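Local coordinates for protein ofchtiv-g5 (PDB 6JM8) that is an insect group IV chitinase of glycosidase family 18 that probably hydrolyses the beta-1,4 links between the N-acetylglucosamine units of chitin, at residues K4-Y9 and I342-I347; H35-F40 and L79-G84; G120-W125 and T162-A167; I188-Y193 and E241-G246. All blocks are in the same frame, centred on the assembly; numbering follows the deposited sequence.

In the fold
All four contacts are buried pairings of neighbouring parallel strands in the TIM barrel of the family 18 glycosidases, and all four reach the NAG of chain B. Interaction 1 closes the cylinder between the first and last strands; interactions 2, 3 and 4 follow one another along the chain. Strand 5-11 pairs with 35-43, joining interactions 1 and 2, while 77-83 with 120-124 and 160-166 with 187-191 carry the wall on through interactions 3 and 4; strand 243-256 with 341-345 returns to interaction 1. Chemistry changes with position: interactions 1 and 2 present aromatic rings to the sugars, interaction 3 an aspartate carboxylate and an alanine, with waters bridging its strands, and interaction 4 a methionine and a tyrosine beside a glycine.

Interaction 1: K4-Y9 and I342-I347; sequences KIVVCY and IMLWSI. With NAG (2-acetamido-2-deoxy-beta-D-glucopyranose), chain B; NAG (2-acetamido-2-deoxy-beta-D-glucopyranose), chain C.
Y9 leans on W345 and M343 at the seam where the first and last strands of the TIM barrel, 5-9 and 342-345, lie parallel and close the cylinder. Backbone bonds from I342 N to I5 O through to I347 N and Y9 O fix the register. The tyrosine's CB rests 3.4 Å from W345 CE3. Beyond CG the ring divides its neighbours: CD2 packs on W345 CZ3 at 3.5 Å, while CE1 lies 3.5 Å from M343 SD in an oblique Met-aromatic contact. The acetamido methyl carbon of the chain B NAG lies over one face near the rim, 3.5 Å from Y9 CE2, and at the tip OH comes close to D122 OD2 of strand 120-124. The Y9 and W345 ring planes meet at 46°. W345 has CG anti to the backbone N (chi1 -176°), which carries the indole to the sugar; a broad flat residue suits this place because C5 of the chain B NAG lies over one face. Cut back to an alanine, W345 would probably deny that sugar its flat support and leave the Y9 ring without its flank. On the side away from Y9, cysteine C8, disulfide-bonded to C33, sets SG 3.6 Å from L344 CD2.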
# COMPACT_ATOMS: atom_id res chain seq x y z
N LYS A 4 9.74 2.45 16.10
CA LYS A 4 9.30 1.77 14.89
C LYS A 4 7.78 1.64 14.88
O LYS A 4 7.15 1.37 15.90
CB LYS A 4 9.94 0.38 14.80
CG LYS A 4 11.46 0.41 14.81
CD LYS A 4 12.00 1.10 13.58
CE LYS A 4 12.69 2.41 13.93
NZ LYS A 4 13.95 2.59 13.18
N ILE A 5 7.19 1.84 13.70
CA ILE A 5 5.74 1.82 13.56
C ILE A 5 5.34 0.79 12.52
O ILE A 5 6.10 0.45 11.61
CB ILE A 5 5.18 3.21 13.20
CG1 ILE A 5 5.79 3.71 11.89
CG2 ILE A 5 5.46 4.19 14.32
CD1 ILE A 5 5.11 4.96 11.36
N VAL A 6 4.12 0.28 12.67
CA VAL A 6 3.51 -0.67 11.73
C VAL A 6 2.21 -0.04 11.27
O VAL A 6 1.27 0.13 12.06
CB VAL A 6 3.28 -2.04 12.38
CG1 VAL A 6 2.72 -3.02 11.36
CG2 VAL A 6 4.56 -2.57 12.99
N VAL A 7 2.15 0.32 9.99
CA VAL A 7 1.02 1.05 9.42
C VAL A 7 0.16 0.05 8.64
O VAL A 7 0.55 -0.40 7.56
CB VAL A 7 1.49 2.20 8.52
CG1 VAL A 7 0.29 2.97 7.97
CG2 VAL A 7 2.42 3.13 9.29
N CYS A 8 -1.01 -0.29 9.19
CA CYS A 8 -1.87 -1.32 8.62
C CYS A 8 -2.99 -0.67 7.82
O CYS A 8 -3.91 -0.08 8.39
CB CYS A 8 -2.45 -2.21 9.71
SG CYS A 8 -1.27 -3.17 10.67
N TYR A 9 -2.94 -0.81 6.50
CA TYR A 9 -4.05 -0.38 5.65
C TYR A 9 -5.14 -1.44 5.66
O TYR A 9 -4.87 -2.64 5.54
CB TYR A 9 -3.58 -0.13 4.22
CG TYR A 9 -2.98 1.23 4.00
CD1 TYR A 9 -1.64 1.47 4.27
CD2 TYR A 9 -3.75 2.29 3.53
CE1 TYR A 9 -1.08 2.71 4.08
CE2 TYR A 9 -3.20 3.54 3.33
CZ TYR A 9 -1.86 3.74 3.61
OH TYR A 9 -1.29 4.97 3.42
N ILE A 342 7.14 -0.03 8.82
CA ILE A 342 6.59 -0.79 7.70
C ILE A 342 5.13 -0.39 7.51
O ILE A 342 4.38 -0.25 8.48
CB ILE A 342 6.71 -2.31 7.94
CG1 ILE A 342 8.18 -2.72 8.09
CG2 ILE A 342 6.04 -3.09 6.81
CD1 ILE A 342 8.96 -2.68 6.79
N MET A 343 4.75 -0.19 6.25
CA MET A 343 3.37 -0.01 5.85
C MET A 343 2.96 -1.20 4.99
O MET A 343 3.72 -1.63 4.12
CB MET A 343 3.19 1.30 5.08
CG MET A 343 2.14 1.28 3.99
SD MET A 343 2.23 2.75 2.95
CE MET A 343 3.02 2.10 1.49
N LEU A 344 1.79 -1.76 5.26
CA LEU A 344 1.35 -2.97 4.58
C LEU A 344 0.03 -2.73 3.86
O LEU A 344 -0.89 -2.12 4.41
CB LEU A 344 1.20 -4.13 5.56
CG LEU A 344 0.21 -3.93 6.70
CD1 LEU A 344 -1.05 -4.75 6.47
CD2 LEU A 344 0.87 -4.30 8.02
N TRP A 345 -0.04 -3.21 2.63
CA TRP A 345 -1.29 -3.26 1.88
C TRP A 345 -1.57 -4.72 1.54
O TRP A 345 -0.84 -5.33 0.75
CB TRP A 345 -1.23 -2.41 0.62
CG TRP A 345 -2.53 -2.41 -0.06
CD1 TRP A 345 -3.01 -3.37 -0.89
CD2 TRP A 345 -3.56 -1.43 0.08
NE1 TRP A 345 -4.28 -3.04 -1.30
CE2 TRP A 345 -4.64 -1.86 -0.72
CE3 TRP A 345 -3.67 -0.24 0.78
CZ2 TRP A 345 -5.82 -1.12 -0.83
CZ3 TRP A 345 -4.84 0.49 0.68
CH2 TRP A 345 -5.90 0.04 -0.13
N SER A 346 -2.63 -5.29 2.12
CA SER A 346 -3.43 -4.66 3.17
C SER A 346 -3.78 -5.76 4.16
O SER A 346 -3.60 -6.94 3.86
CB SER A 346 -4.69 -4.00 2.60
OG SER A 346 -5.46 -4.93 1.86
N ILE A 347 -4.30 -5.39 5.34
CA ILE A 347 -4.39 -6.36 6.43
C ILE A 347 -5.35 -7.49 6.10
O ILE A 347 -5.16 -8.63 6.56
CB ILE A 347 -4.78 -5.64 7.74
CG1 ILE A 347 -4.62 -6.59 8.93
CG2 ILE A 347 -6.21 -5.10 7.67
CD1 ILE A 347 -4.71 -5.91 10.28
C1 NAG B . -2.07 1.46 -4.35
C2 NAG B . -3.24 2.02 -3.47
C3 NAG B . -4.52 1.18 -3.61
C4 NAG B . -4.24 -0.19 -4.20
C5 NAG B . -2.96 -0.76 -3.62
C6 NAG B . -2.72 -2.16 -4.14
C7 NAG B . -2.52 3.30 -1.49
C8 NAG B . -2.18 3.23 -0.04
N2 NAG B . -2.86 2.14 -2.07
O3 NAG B . -5.50 1.85 -4.39
O4 NAG B . -5.27 -1.09 -3.81
O5 NAG B . -1.82 0.03 -4.02
O6 NAG B . -2.14 -2.11 -5.43
O7 NAG B . -2.48 4.35 -2.12
C1 NAG C . -6.39 -1.06 -4.68
C2 NAG C . -7.01 -2.46 -4.61
C3 NAG C . -8.34 -2.50 -5.39
C4 NAG C . -9.23 -1.34 -4.96
C5 NAG C . -8.46 -0.04 -5.13
C6 NAG C . -9.25 1.18 -4.76
C7 NAG C . -5.61 -4.46 -4.43
C8 NAG C . -6.14 -4.61 -3.04
N2 NAG C . -6.07 -3.43 -5.14
O3 NAG C . -9.00 -3.75 -5.20
O4 NAG C . -10.45 -1.25 -5.67
O5 NAG C . -7.33 -0.09 -4.27
O6 NAG C . -8.49 2.33 -5.09
O7 NAG C . -4.81 -5.26 -4.90

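Interaction 2: H35-F40 and L79-G84; sequences HLVYAF and LVAVGG. With NAG (2-acetamido-2-deoxy-beta-D-glucopyranose), chain B.
F40 is wrapped by the backbone of G83 and G84, where segment 79-84 leaves its strand. Over one face of its ring come G83 O, 3.4 Å from F40 CG, and the alpha carbon of G84, which makes a CH-pi contact 3.8 Å from the ring centroid. At the edge lies A81 O, in the plane of the ring, and the methyl of A81 adds an apolar touch 3.7 Å from F40 CD1. The opposite face is filled by F40's own neighbour A39, whose CB stands over the ring centre; the peptide between these two is cis. The backbone angles alone call for glycine at both 83 and 84, and at 84 a side chain would also collide with F40 CE2. With CG anti to its carbonyl carbon (chi1 -71°), the phenylalanine lies across the strand end with CE2 3.8 Å from O3 of the chain B NAG. A serine in its place would probably leave the G84 alpha carbon without its aromatic cover and open a gap beside W345, whose ring meets that of F40.

Behind this first shell the parallel strands of the TIM barrel set the positions. A81 and A39 are small on the interior face near the sugar, and V37 CG1 packs on A81 CB at 3.5 Å. Backbone bonds join L79 N to L36 O, Y38 N to L79 O and A81 N to Y38 O. Y38 turns to the other face, its hydroxyl bonded to D57 and N62. A carbonyl oxygen over the pi cloud is probably not favourable, so contact at F40 is likely to rest mainly on shape and dispersion.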
# COMPACT_ATOMS: atom_id res chain seq x y z
N HIS A 35 -0.48 1.97 13.77
CA HIS A 35 -1.32 2.88 13.01
C HIS A 35 -2.23 2.05 12.12
O HIS A 35 -1.75 1.22 11.35
CB HIS A 35 -0.49 3.84 12.16
CG HIS A 35 0.39 4.75 12.96
ND1 HIS A 35 1.36 4.29 13.82
CD2 HIS A 35 0.47 6.10 13.01
CE1 HIS A 35 1.99 5.31 14.38
NE2 HIS A 35 1.46 6.42 13.91
N LEU A 36 -3.54 2.28 12.22
CA LEU A 36 -4.52 1.62 11.37
C LEU A 36 -5.18 2.66 10.48
O LEU A 36 -5.58 3.72 10.95
CB LEU A 36 -5.57 0.87 12.21
CG LEU A 36 -5.29 -0.61 12.44
CD1 LEU A 36 -6.05 -1.11 13.65
CD2 LEU A 36 -5.64 -1.43 11.21
N VAL A 37 -5.29 2.35 9.19
CA VAL A 37 -5.70 3.31 8.17
C VAL A 37 -6.97 2.80 7.50
O VAL A 37 -6.98 1.70 6.93
CB VAL A 37 -4.58 3.56 7.15
CG1 VAL A 37 -4.99 4.66 6.19
CG2 VAL A 37 -3.29 3.93 7.86
N TYR A 38 -8.02 3.62 7.54
CA TYR A 38 -9.31 3.30 6.94
C TYR A 38 -9.30 3.75 5.49
O TYR A 38 -9.32 4.96 5.21
CB TYR A 38 -10.42 3.99 7.74
CG TYR A 38 -11.84 3.54 7.44
CD1 TYR A 38 -12.49 3.92 6.27
CD2 TYR A 38 -12.55 2.78 8.36
CE1 TYR A 38 -13.79 3.53 6.01
CE2 TYR A 38 -13.85 2.38 8.12
CZ TYR A 38 -14.46 2.76 6.94
OH TYR A 38 -15.76 2.37 6.68
N ALA A 39 -9.28 2.80 4.56
CA ALA A 39 -9.27 3.08 3.13
C ALA A 39 -10.59 2.66 2.52
O ALA A 39 -11.07 1.55 2.78
CB ALA A 39 -8.11 2.34 2.44
N PHE A 40 -11.21 3.53 1.71
CA PHE A 40 -10.80 4.92 1.46
C PHE A 40 -12.00 5.85 1.62
O PHE A 40 -13.14 5.40 1.49
CB PHE A 40 -10.27 5.11 0.03
CG PHE A 40 -8.94 4.49 -0.25
CD1 PHE A 40 -7.76 5.07 0.21
CD2 PHE A 40 -8.85 3.36 -1.05
CE1 PHE A 40 -6.54 4.50 -0.08
CE2 PHE A 40 -7.64 2.79 -1.34
CZ PHE A 40 -6.48 3.36 -0.86
N LEU A 79 -6.12 6.33 11.35
CA LEU A 79 -6.19 7.36 10.34
C LEU A 79 -7.23 6.99 9.29
O LEU A 79 -7.60 5.82 9.14
CB LEU A 79 -4.83 7.59 9.67
CG LEU A 79 -3.64 8.09 10.50
CD1 LEU A 79 -3.05 6.99 11.36
CD2 LEU A 79 -2.57 8.67 9.58
N VAL A 80 -7.71 8.00 8.59
CA VAL A 80 -8.56 7.81 7.42
C VAL A 80 -7.75 8.21 6.19
O VAL A 80 -6.99 9.18 6.22
CB VAL A 80 -9.88 8.61 7.52
CG1 VAL A 80 -9.63 10.11 7.43
CG2 VAL A 80 -10.86 8.15 6.44
N ALA A 81 -7.88 7.43 5.12
CA ALA A 81 -7.13 7.64 3.90
C ALA A 81 -8.05 8.15 2.81
O ALA A 81 -9.10 7.55 2.54
CB ALA A 81 -6.44 6.35 3.44
N VAL A 82 -7.67 9.26 2.18
CA VAL A 82 -8.43 9.86 1.09
C VAL A 82 -7.69 9.58 -0.21
O VAL A 82 -6.46 9.74 -0.29
CB VAL A 82 -8.65 11.37 1.31
CG1 VAL A 82 -7.32 12.11 1.44
CG2 VAL A 82 -9.48 11.95 0.17
N GLY A 83 -8.43 9.16 -1.23
CA GLY A 83 -7.83 8.89 -2.52
C GLY A 83 -7.75 7.42 -2.87
O GLY A 83 -8.75 6.69 -2.78
N GLY A 84 -6.57 6.97 -3.26
CA GLY A 84 -6.41 5.62 -3.75
C GLY A 84 -6.55 5.55 -5.26
O GLY A 84 -6.84 6.54 -5.94
C1 NAG B . -2.07 1.46 -4.35
C2 NAG B . -3.24 2.02 -3.47
C3 NAG B . -4.52 1.18 -3.61
C4 NAG B . -4.24 -0.19 -4.20
C5 NAG B . -2.96 -0.76 -3.62
C6 NAG B . -2.72 -2.16 -4.14
C7 NAG B . -2.52 3.30 -1.49
C8 NAG B . -2.18 3.23 -0.04
N2 NAG B . -2.86 2.14 -2.07
O3 NAG B . -5.50 1.85 -4.39
O4 NAG B . -5.27 -1.09 -3.81
O5 NAG B . -1.82 0.03 -4.02
O6 NAG B . -2.14 -2.11 -5.43
O7 NAG B . -2.48 4.35 -2.12

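Interaction 3: G120-W125 and T162-A167; sequences GLDVDW and TVAVSA. With NAG (2-acetamido-2-deoxy-beta-D-glucopyranose), chain B.
L121 O receives T162 N, T162 O receives V123 N and V123 O receives A164 N, so strands 120-124 and 162-166 run parallel with their axes 19° apart and 4.4 Å at closest approach. The last of these bonds is long, 3.2 Å from A164 N to V123 O, and its donor stands well above the carbonyl plane. Facing the barrel interior, D122 extends with CG anti to the backbone N (chi1 -175°) and crosses T162 at about a right angle. Its OD1 accepts the threonine hydroxyl in a very short bond, 2.5 Å from OG1. The same oxygen takes a hydrogen bond from a water at 3.0 Å, which also donates to V163 O, giving OD1 two partners that would limit rotation of the carboxylate. Threonine suits its place by offering a donor on a beta-branched, strand-favouring frame.

D122 and D124 match aspartates of the DXXDXDXE signature of family 18 chitinases, whose final glutamate is a leucine in the deposited chain; they lie on the first strand of a beta-alpha-beta unit whose helix is 138-154. D124 has CG anti to its carbonyl carbon (chi1 -62°), a turn that sets OD1 3.2 Å from A164 CB and OD2 3.2 Å from the acetamido methyl C8 of the chain B NAG. The small alanine lets that methyl come near. On the outer face, V123 CB packs 4.1 Å from V163 CG1, and V163 reaches L147 of the covering helix.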
# COMPACT_ATOMS: atom_id res chain seq x y z
N GLY A 120 -6.02 11.22 12.36
CA GLY A 120 -5.31 11.91 11.30
C GLY A 120 -5.78 11.49 9.92
O GLY A 120 -6.72 10.70 9.76
N LEU A 121 -5.09 12.04 8.92
CA LEU A 121 -5.44 11.87 7.52
C LEU A 121 -4.24 11.35 6.75
O LEU A 121 -3.13 11.87 6.88
CB LEU A 121 -5.91 13.20 6.92
CG LEU A 121 -6.28 13.20 5.43
CD1 LEU A 121 -7.55 12.39 5.20
CD2 LEU A 121 -6.46 14.63 4.93
N ASP A 122 -4.47 10.31 5.95
CA ASP A 122 -3.48 9.79 5.01
C ASP A 122 -3.90 10.20 3.61
O ASP A 122 -4.96 9.79 3.13
CB ASP A 122 -3.37 8.27 5.14
CG ASP A 122 -2.27 7.69 4.28
OD1 ASP A 122 -1.09 8.04 4.48
OD2 ASP A 122 -2.59 6.85 3.41
N VAL A 123 -3.08 11.02 2.95
CA VAL A 123 -3.39 11.54 1.62
C VAL A 123 -2.80 10.59 0.59
O VAL A 123 -1.58 10.47 0.47
CB VAL A 123 -2.87 12.97 1.43
CG1 VAL A 123 -3.20 13.46 0.03
CG2 VAL A 123 -3.44 13.89 2.49
N ASP A 124 -3.67 9.91 -0.16
CA ASP A 124 -3.21 8.94 -1.14
C ASP A 124 -3.65 9.36 -2.54
O ASP A 124 -4.38 8.64 -3.22
CB ASP A 124 -3.73 7.54 -0.82
CG ASP A 124 -3.23 7.04 0.50
OD1 ASP A 124 -2.46 7.77 1.13
OD2 ASP A 124 -3.62 5.93 0.92
N TRP A 125 -3.15 10.49 -3.02
CA TRP A 125 -3.45 11.01 -4.31
C TRP A 125 -2.55 10.30 -5.29
O TRP A 125 -1.42 10.48 -5.23
CB TRP A 125 -3.21 12.51 -4.34
CG TRP A 125 -3.25 13.16 -5.64
CD1 TRP A 125 -3.54 12.60 -6.83
CD2 TRP A 125 -2.93 14.53 -5.92
NE1 TRP A 125 -3.45 13.52 -7.83
CE2 TRP A 125 -3.07 14.71 -7.30
CE3 TRP A 125 -2.55 15.61 -5.14
CZ2 TRP A 125 -2.86 15.92 -7.91
CZ3 TRP A 125 -2.32 16.79 -5.75
CH2 TRP A 125 -2.49 16.94 -7.12
N THR A 162 -0.15 12.15 6.97
CA THR A 162 0.73 11.21 6.29
C THR A 162 0.34 11.12 4.82
O THR A 162 -0.75 11.55 4.42
CB THR A 162 0.67 9.82 6.94
OG1 THR A 162 -0.58 9.19 6.61
CG2 THR A 162 0.80 9.92 8.45
N VAL A 163 1.25 10.58 4.01
CA VAL A 163 1.01 10.41 2.58
C VAL A 163 1.47 9.02 2.16
O VAL A 163 2.37 8.43 2.77
CB VAL A 163 1.72 11.49 1.73
CG1 VAL A 163 1.22 12.88 2.09
CG2 VAL A 163 3.23 11.39 1.89
N ALA A 164 0.84 8.51 1.11
CA ALA A 164 1.31 7.33 0.39
C ALA A 164 1.74 7.77 -1.00
O ALA A 164 0.99 8.49 -1.68
CB ALA A 164 0.23 6.26 0.31
N VAL A 165 2.93 7.35 -1.42
CA VAL A 165 3.57 7.89 -2.62
C VAL A 165 4.14 6.76 -3.46
O VAL A 165 4.44 5.67 -2.97
CB VAL A 165 4.69 8.89 -2.26
CG1 VAL A 165 4.13 10.07 -1.49
CG2 VAL A 165 5.77 8.18 -1.45
N SER A 166 4.28 7.04 -4.76
CA SER A 166 4.93 6.10 -5.66
C SER A 166 6.40 5.91 -5.26
O SER A 166 7.02 6.78 -4.64
CB SER A 166 4.84 6.58 -7.11
OG SER A 166 5.50 7.82 -7.30
N ALA A 167 6.94 4.75 -5.62
CA ALA A 167 8.20 4.28 -5.05
C ALA A 167 9.42 4.63 -5.89
O ALA A 167 10.32 5.32 -5.42
CB ALA A 167 8.12 2.76 -4.83
C1 NAG B . -2.07 1.46 -4.35
C2 NAG B . -3.24 2.02 -3.47
C3 NAG B . -4.52 1.18 -3.61
C4 NAG B . -4.24 -0.19 -4.20
C5 NAG B . -2.96 -0.76 -3.62
C6 NAG B . -2.72 -2.16 -4.14
C7 NAG B . -2.52 3.30 -1.49
C8 NAG B . -2.18 3.23 -0.04
N2 NAG B . -2.86 2.14 -2.07
O3 NAG B . -5.50 1.85 -4.39
O4 NAG B . -5.27 -1.09 -3.81
O5 NAG B . -1.82 0.03 -4.02
O6 NAG B . -2.14 -2.11 -5.43
O7 NAG B . -2.48 4.35 -2.12
O HOH W 1 1.13 6.08 4.62
O HOH W 2 -0.70 11.38 -1.87
O HOH W 3 0.93 10.33 -3.95

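Interaction 4: I188-Y193 and E241-G246; sequences IGVMTY and EKLVMG. With NAG (2-acetamido-2-deoxy-beta-D-glucopyranose), chain B; NAG (2-acetamido-2-deoxy-beta-D-glucopyranose), chain D.
T192 bends its hydroxyl back onto G246: OG1 lies between the backbone N and the carbonyl carbon (chi1 36°) and donates to G246 O at 2.5 Å, approaching from the side of the carbonyl, 118° at the oxygen. The same hydroxyl oxygen touches M245 CG at 3.5 Å. A water bonded to both T192 O and G246 O gives the glycine carbonyl a second donor. Y193 turns its ring edge to G246, with Y193 CD2 3.9 Å from G246 C, while CE1 on the other side of the ring faces O5 of the chain B NAG at 3.6 Å. Glycine suits position 246 because a CB would strike V190 O and crowd this ring.

These groups gather in the C-terminal part of segment 188-193 and beside G246, within strand 243-256. The two are neighbouring strands of the TIM barrel, whose parallel pairing runs from I188 N on K242 O to G246 N on V190 O. Past V190 the chain makes inverse gamma turns centred on M191 and T192, closed by weak bonds. M191 points away from strand 243-246, putting SD 3.3 Å from O7 of the chain B NAG and CE near the chain D NAG. On the outer face, V190 and L243 cross obliquely, CG2 3.7 Å from CD2, where V190 meets W233 and L243 meets L234, both of helix 226-236. The interior face carries V244, whose CB packs 4.2 Å from G189 CA.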
# COMPACT_ATOMS: atom_id res chain seq x y z
N ILE A 188 6.24 9.46 5.46
CA ILE A 188 5.97 9.17 4.06
C ILE A 188 5.91 7.66 3.91
O ILE A 188 6.89 6.96 4.18
CB ILE A 188 7.04 9.77 3.14
CG1 ILE A 188 7.03 11.30 3.23
CG2 ILE A 188 6.84 9.32 1.71
CD1 ILE A 188 8.08 11.97 2.36
N GLY A 189 4.76 7.15 3.47
CA GLY A 189 4.62 5.74 3.20
C GLY A 189 4.90 5.41 1.75
O GLY A 189 4.05 5.66 0.89
N VAL A 190 6.08 4.87 1.47
CA VAL A 190 6.50 4.62 0.09
C VAL A 190 5.92 3.29 -0.37
O VAL A 190 6.20 2.24 0.22
CB VAL A 190 8.03 4.63 -0.02
CG1 VAL A 190 8.45 4.58 -1.48
CG2 VAL A 190 8.59 5.88 0.65
N MET A 191 5.13 3.32 -1.43
CA MET A 191 4.42 2.14 -1.93
C MET A 191 5.40 1.28 -2.74
O MET A 191 5.38 1.25 -3.97
CB MET A 191 3.20 2.55 -2.74
CG MET A 191 2.11 3.17 -1.89
SD MET A 191 0.66 3.72 -2.81
CE MET A 191 1.40 4.93 -3.90
N THR A 192 6.26 0.57 -2.01
CA THR A 192 7.29 -0.26 -2.61
C THR A 192 6.73 -1.64 -2.96
O THR A 192 7.16 -2.68 -2.46
CB THR A 192 8.50 -0.37 -1.68
OG1 THR A 192 8.05 -0.41 -0.32
CG2 THR A 192 9.41 0.83 -1.87
N TYR A 193 5.74 -1.62 -3.85
CA TYR A 193 5.16 -2.81 -4.44
C TYR A 193 4.54 -2.40 -5.76
O TYR A 193 4.66 -1.24 -6.19
CB TYR A 193 4.15 -3.47 -3.49
CG TYR A 193 3.25 -2.50 -2.75
CD1 TYR A 193 2.24 -1.81 -3.41
CD2 TYR A 193 3.41 -2.28 -1.39
CE1 TYR A 193 1.42 -0.93 -2.74
CE2 TYR A 193 2.59 -1.39 -0.71
CZ TYR A 193 1.60 -0.73 -1.39
OH TYR A 193 0.78 0.15 -0.73
N GLU A 241 13.77 8.63 9.55
CA GLU A 241 12.72 8.64 10.56
C GLU A 241 11.36 9.07 10.02
O GLU A 241 10.39 9.06 10.78
CB GLU A 241 13.12 9.54 11.73
CG GLU A 241 13.13 11.03 11.41
CD GLU A 241 14.51 11.54 11.06
OE1 GLU A 241 15.40 10.71 10.80
OE2 GLU A 241 14.70 12.77 11.04
N LYS A 242 11.26 9.46 8.75
CA LYS A 242 9.97 9.74 8.13
C LYS A 242 9.68 8.81 6.96
O LYS A 242 8.66 9.00 6.28
CB LYS A 242 9.91 11.20 7.67
CG LYS A 242 9.87 12.20 8.80
CD LYS A 242 9.43 13.56 8.29
CE LYS A 242 9.22 14.53 9.43
NZ LYS A 242 8.60 15.79 8.96
N LEU A 243 10.54 7.83 6.71
CA LEU A 243 10.36 6.89 5.61
C LEU A 243 9.78 5.59 6.15
O LEU A 243 10.43 4.89 6.94
CB LEU A 243 11.68 6.63 4.89
CG LEU A 243 11.58 6.18 3.42
CD1 LEU A 243 12.93 6.26 2.75
CD2 LEU A 243 11.01 4.76 3.28
N VAL A 244 8.57 5.26 5.72
CA VAL A 244 7.91 4.00 6.02
C VAL A 244 7.85 3.18 4.74
O VAL A 244 7.35 3.66 3.71
CB VAL A 244 6.51 4.22 6.61
CG1 VAL A 244 5.82 2.89 6.85
CG2 VAL A 244 6.60 5.00 7.91
N MET A 245 8.38 1.96 4.79
CA MET A 245 8.53 1.12 3.61
C MET A 245 7.30 0.25 3.43
O MET A 245 6.92 -0.50 4.34
CB MET A 245 9.79 0.26 3.73
CG MET A 245 10.14 -0.49 2.46
SD MET A 245 11.53 -1.62 2.69
CE MET A 245 10.67 -3.18 2.83
N GLY A 246 6.68 0.33 2.25
CA GLY A 246 5.52 -0.48 1.97
C GLY A 246 5.88 -1.92 1.65
O GLY A 246 6.93 -2.21 1.07
C1 NAG B . -2.07 1.46 -4.35
C2 NAG B . -3.24 2.02 -3.47
C3 NAG B . -4.52 1.18 -3.61
C4 NAG B . -4.24 -0.19 -4.20
C5 NAG B . -2.96 -0.76 -3.62
C6 NAG B . -2.72 -2.16 -4.14
C7 NAG B . -2.52 3.30 -1.49
C8 NAG B . -2.18 3.23 -0.04
N2 NAG B . -2.86 2.14 -2.07
O3 NAG B . -5.50 1.85 -4.39
O4 NAG B . -5.27 -1.09 -3.81
O5 NAG B . -1.82 0.03 -4.02
O6 NAG B . -2.14 -2.11 -5.43
O7 NAG B . -2.48 4.35 -2.12
C1 NAG D . -0.52 0.76 -9.41
C2 NAG D . -1.73 -0.07 -9.04
C3 NAG D . -2.50 0.57 -7.88
C4 NAG D . -1.58 0.93 -6.71
C5 NAG D . -0.37 1.70 -7.24
C6 NAG D . 0.68 2.01 -6.19
C7 NAG D . -3.19 -1.38 -10.55
C8 NAG D . -4.05 -1.35 -11.78
N2 NAG D . -2.59 -0.23 -10.21
O3 NAG D . -3.48 -0.36 -7.41
O4 NAG D . -2.32 1.71 -5.77
O5 NAG D . 0.29 0.95 -8.27
O6 NAG D . 1.64 2.90 -6.74
O7 NAG D . -3.03 -2.41 -9.90
O HOH W 4 8.22 -4.20 -0.44